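Local coordinates for transcription elongation factor SPT6 (Candida glabrata, PDB 3GXX), which probably acts as a histone H3-H4 chaperone that helps maintain chromatin structure during RNA polymerase II elongation, represented here by an SH2 domain from its C-terminal part, at residues A[59-64]-A[74-79]. The protein carries 2 engineered substitutions. Numbering follows the deposited sequence.
Engineered in segment 59-64: Met64 (natural residue Leu).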
ATOM      1  N   VAL A  59      -1.583  -4.345  -5.592  1.00 23.59           N
ATOM      2  CA  VAL A  59      -2.286  -3.196  -6.177  1.00 23.72           C
ATOM      3  C   VAL A  59      -1.448  -1.916  -6.224  1.00 22.92           C
ATOM      4  O   VAL A  59      -0.727  -1.588  -5.284  1.00 22.14           O
ATOM      5  CB  VAL A  59      -3.647  -2.893  -5.490  1.00 24.21           C
ATOM      6  CG1 VAL A  59      -4.606  -2.219  -6.483  1.00 24.98           C
ATOM      7  CG2 VAL A  59      -4.324  -4.181  -4.976  1.00 26.95           C
ATOM      8  N   ASP A  60      -1.564  -1.211  -7.337  1.00 22.53           N
ATOM      9  CA  ASP A  60      -0.835   0.025  -7.578  1.00 23.16           C
ATOM     10  C   ASP A  60      -1.493   1.142  -6.791  1.00 22.67           C
ATOM     11  O   ASP A  60      -2.712   1.200  -6.688  1.00 23.00           O
ATOM     12  CB  ASP A  60      -0.802   0.373  -9.089  1.00 22.75           C
ATOM     13  CG  ASP A  60      -0.001  -0.643  -9.923  1.00 23.07           C
ATOM     14  OD1 ASP A  60       0.933  -1.275  -9.396  1.00 22.70           O
ATOM     15  OD2 ASP A  60      -0.306  -0.813 -11.130  1.00 25.43           O
ATOM     16  N   ILE A  61      -0.684   2.010  -6.210  1.00 22.94           N
ATOM     17  CA  ILE A  61      -1.198   3.246  -5.610  1.00 23.61           C
ATOM     18  C   ILE A  61      -0.770   4.406  -6.490  1.00 24.42           C
ATOM     19  O   ILE A  61       0.434   4.620  -6.667  1.00 24.54           O
ATOM     20  CB  ILE A  61      -0.721   3.443  -4.176  1.00 23.66           C
ATOM     21  CG1 ILE A  61      -0.976   2.163  -3.372  1.00 22.30           C
ATOM     22  CG2 ILE A  61      -1.402   4.651  -3.551  1.00 21.96           C
ATOM     23  CD1 ILE A  61      -0.356   2.183  -2.018  1.00 24.65           C
ATOM     24  N   GLN A  62      -1.767   5.072  -7.094  1.00 24.49           N
ATOM     25  CA  GLN A  62      -1.560   6.170  -8.013  1.00 25.70           C
ATOM     26  C   GLN A  62      -1.457   7.466  -7.219  1.00 27.01           C
ATOM     27  O   GLN A  62      -2.204   7.694  -6.258  1.00 26.70           O
ATOM     28  CB  GLN A  62      -2.720   6.283  -9.014  1.00 24.96           C
ATOM     29  CG  GLN A  62      -2.949   5.068  -9.916  1.00 25.20           C
ATOM     30  CD  GLN A  62      -4.114   5.288 -10.885  1.00 27.31           C
ATOM     31  OE1 GLN A  62      -5.279   5.090 -10.534  1.00 28.06           O
ATOM     32  NE2 GLN A  62      -3.801   5.711 -12.113  1.00 27.72           N
ATOM     33  N   GLU A  63      -0.552   8.325  -7.667  1.00 28.63           N
ATOM     34  CA  GLU A  63      -0.257   9.557  -6.985  1.00 30.31           C
ATOM     35  C   GLU A  63      -0.520  10.681  -7.944  1.00 30.95           C
ATOM     36  O   GLU A  63       0.118  10.775  -8.995  1.00 31.13           O
ATOM     37  CB  GLU A  63       1.193   9.527  -6.483  1.00 30.82           C
ATOM     38  CG  GLU A  63       1.669  10.763  -5.753  1.00 33.48           C
ATOM     39  CD  GLU A  63       3.011  10.538  -5.022  1.00 36.39           C
ATOM     40  OE1 GLU A  63       3.010   9.883  -3.957  1.00 36.88           O
ATOM     41  OE2 GLU A  63       4.059  11.044  -5.501  1.00 37.12           O
HETATM   42  N   MSE A  64      -1.497  11.515  -7.589  1.00 32.38           N
HETATM   43  CA  MSE A  64      -1.929  12.648  -8.413  1.00 33.27           C
HETATM   44  C   MSE A  64      -1.950  13.943  -7.595  1.00 34.42           C
HETATM   45  O   MSE A  64      -1.982  13.898  -6.358  1.00 34.61           O
HETATM   46  CB  MSE A  64      -3.331  12.400  -8.950  1.00 33.13           C
HETATM   47  CG  MSE A  64      -3.540  11.072  -9.593  1.00 32.74           C
HETATM   48 SE   MSE A  64      -5.204  10.991 -10.256  1.00 32.01          SE
HETATM   49  CE  MSE A  64      -5.178   9.214 -10.557  1.00 31.93           C
ATOM     50  N   LYS A  74      -0.942  16.329  -2.523  1.00 27.81           N
ATOM     51  CA  LYS A  74      -1.162  15.153  -3.369  1.00 28.17           C
ATOM     52  C   LYS A  74      -2.294  14.248  -2.886  1.00 28.15           C
ATOM     53  O   LYS A  74      -2.771  14.375  -1.749  1.00 28.74           O
ATOM     54  CB  LYS A  74       0.139  14.360  -3.579  1.00 28.06           C
ATOM     55  CG  LYS A  74       1.063  14.998  -4.615  1.00 28.29           C
ATOM     56  CD  LYS A  74       2.388  14.246  -4.757  1.00 29.68           C
ATOM     57  CE  LYS A  74       3.558  15.222  -4.929  1.00 30.46           C
ATOM     58  NZ  LYS A  74       3.332  16.233  -5.999  1.00 29.49           N
ATOM     59  N   VAL A  75      -2.720  13.344  -3.764  1.00 27.82           N
ATOM     60  CA  VAL A  75      -3.877  12.492  -3.523  1.00 27.58           C
ATOM     61  C   VAL A  75      -3.544  11.079  -4.005  1.00 27.49           C
ATOM     62  O   VAL A  75      -2.930  10.909  -5.071  1.00 27.78           O
ATOM     63  CB  VAL A  75      -5.180  13.102  -4.160  1.00 27.88           C
ATOM     64  CG1 VAL A  75      -5.323  12.780  -5.649  1.00 28.25           C
ATOM     65  CG2 VAL A  75      -6.433  12.690  -3.386  1.00 27.91           C
ATOM     66  N   LEU A  76      -3.870  10.076  -3.180  1.00 26.60           N
ATOM     67  CA  LEU A  76      -3.619   8.677  -3.502  1.00 25.04           C
ATOM     68  C   LEU A  76      -4.873   8.063  -4.069  1.00 24.83           C
ATOM     69  O   LEU A  76      -5.991   8.405  -3.640  1.00 24.68           O
ATOM     70  CB  LEU A  76      -3.155   7.911  -2.274  1.00 25.11           C
ATOM     71  CG  LEU A  76      -1.851   8.452  -1.703  1.00 24.51           C
ATOM     72  CD1 LEU A  76      -1.312   7.565  -0.569  1.00 20.87           C
ATOM     73  CD2 LEU A  76      -0.823   8.584  -2.840  1.00 22.32           C
ATOM     74  N   VAL A  77      -4.694   7.212  -5.078  1.00 23.96           N
ATOM     75  CA  VAL A  77      -5.834   6.584  -5.764  1.00 24.48           C
ATOM     76  C   VAL A  77      -5.587   5.077  -5.882  1.00 25.06           C
ATOM     77  O   VAL A  77      -4.591   4.625  -6.471  1.00 25.44           O
ATOM     78  CB  VAL A  77      -6.216   7.273  -7.146  1.00 24.39           C
ATOM     79  CG1 VAL A  77      -7.458   6.630  -7.767  1.00 23.14           C
ATOM     80  CG2 VAL A  77      -6.470   8.764  -6.967  1.00 22.92           C
ATOM     81  N   VAL A  78      -6.468   4.307  -5.254  1.00 25.42           N
ATOM     82  CA  VAL A  78      -6.315   2.867  -5.219  1.00 26.00           C
ATOM     83  C   VAL A  78      -7.600   2.254  -5.710  1.00 27.03           C
ATOM     84  O   VAL A  78      -8.669   2.480  -5.137  1.00 27.48           O
ATOM     85  CB  VAL A  78      -5.940   2.320  -3.825  1.00 26.00           C
ATOM     86  CG1 VAL A  78      -5.698   0.800  -3.904  1.00 26.02           C
ATOM     87  CG2 VAL A  78      -4.700   3.012  -3.294  1.00 24.07           C
ATOM     88  N   GLU A  79      -7.482   1.505  -6.801  1.00 27.67           N
ATOM     89  CA  GLU A  79      -8.633   0.992  -7.518  1.00 28.72           C
ATOM     90  C   GLU A  79      -9.756   2.017  -7.558  1.00 28.50           C
ATOM     91  O   GLU A  79     -10.931   1.666  -7.498  1.00 28.56           O
ATOM     92  CB  GLU A  79      -9.093  -0.375  -6.964  1.00 28.88           C
ATOM     93  CG  GLU A  79      -8.327  -1.569  -7.573  1.00 30.68           C
ATOM     94  CD  GLU A  79      -8.047  -1.398  -9.085  1.00 34.67           C
ATOM     95  OE1 GLU A  79      -9.020  -1.397  -9.909  1.00 34.96           O
ATOM     96  OE2 GLU A  79      -6.845  -1.270  -9.438  1.00 35.12           O
TER
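Gln62 O takes the amide of Val77 (Val77 N to Gln62 O 2.8 Å), a donor lying in the carbonyl plane, and the same oxygen receives a CA-H...O contact from Leu76. The pair is closed by Gln62 N giving its hydrogen to Val77 O. Met64 and Val75 form the next hydrogen-bonded pair: Met64 N to Val75 O is nearly straight (175° at the hydrogen), and Val75 N returns to Met64 O. Between these two pairs Glu63 faces Leu76 as a non-hydrogen-bonded pair. Strands 55-65 and 74-78 thus form an antiparallel hairpin, adjacent strands of the SH2 domain's central sheet, the short segments running at 152° to each other.

On the face of Ile61, Leu76 and Val78, the CG2 methyl of Ile61, set anti to its own nitrogen, meets Val78 CG2 (3.7 Å) and reaches Leu76 CB. Leu76 and Val78 also pack on Ile89 of helix 86-98, while Ile61 rests on Leu45 and Ile47 of the next strand. Glu63 stands alongside Leu76, both pointing the same way; its extended chain lies across Lys74, whose CD is 3.7 Å from Glu63 OE2. The charged atoms stay apart, Glu63 OE2 to Lys74 NZ being 5.3 Å, and Glu63 OE1 has a weak hydrogen bond to His3.

The other face carries Gln62, Val77, Val75 and Met64, an engineered substitution for the natural Leu, present as selenomethionine. Its extended chain runs back over Val77, bringing CE to 3.8 Å from Val77 CG2, while Gln62 OE1 approaches Val77 CG1. Arg82 of strand 81-83 touches Met64, Val75 and Val77. The four backbone bonds therefore define the register, and the Ile61 face joins the hairpin to helix 86-98 through Leu76 and Val78, and to strand 45-52 through Ile61, with any Glu63-Lys74 attraction probably only long-range.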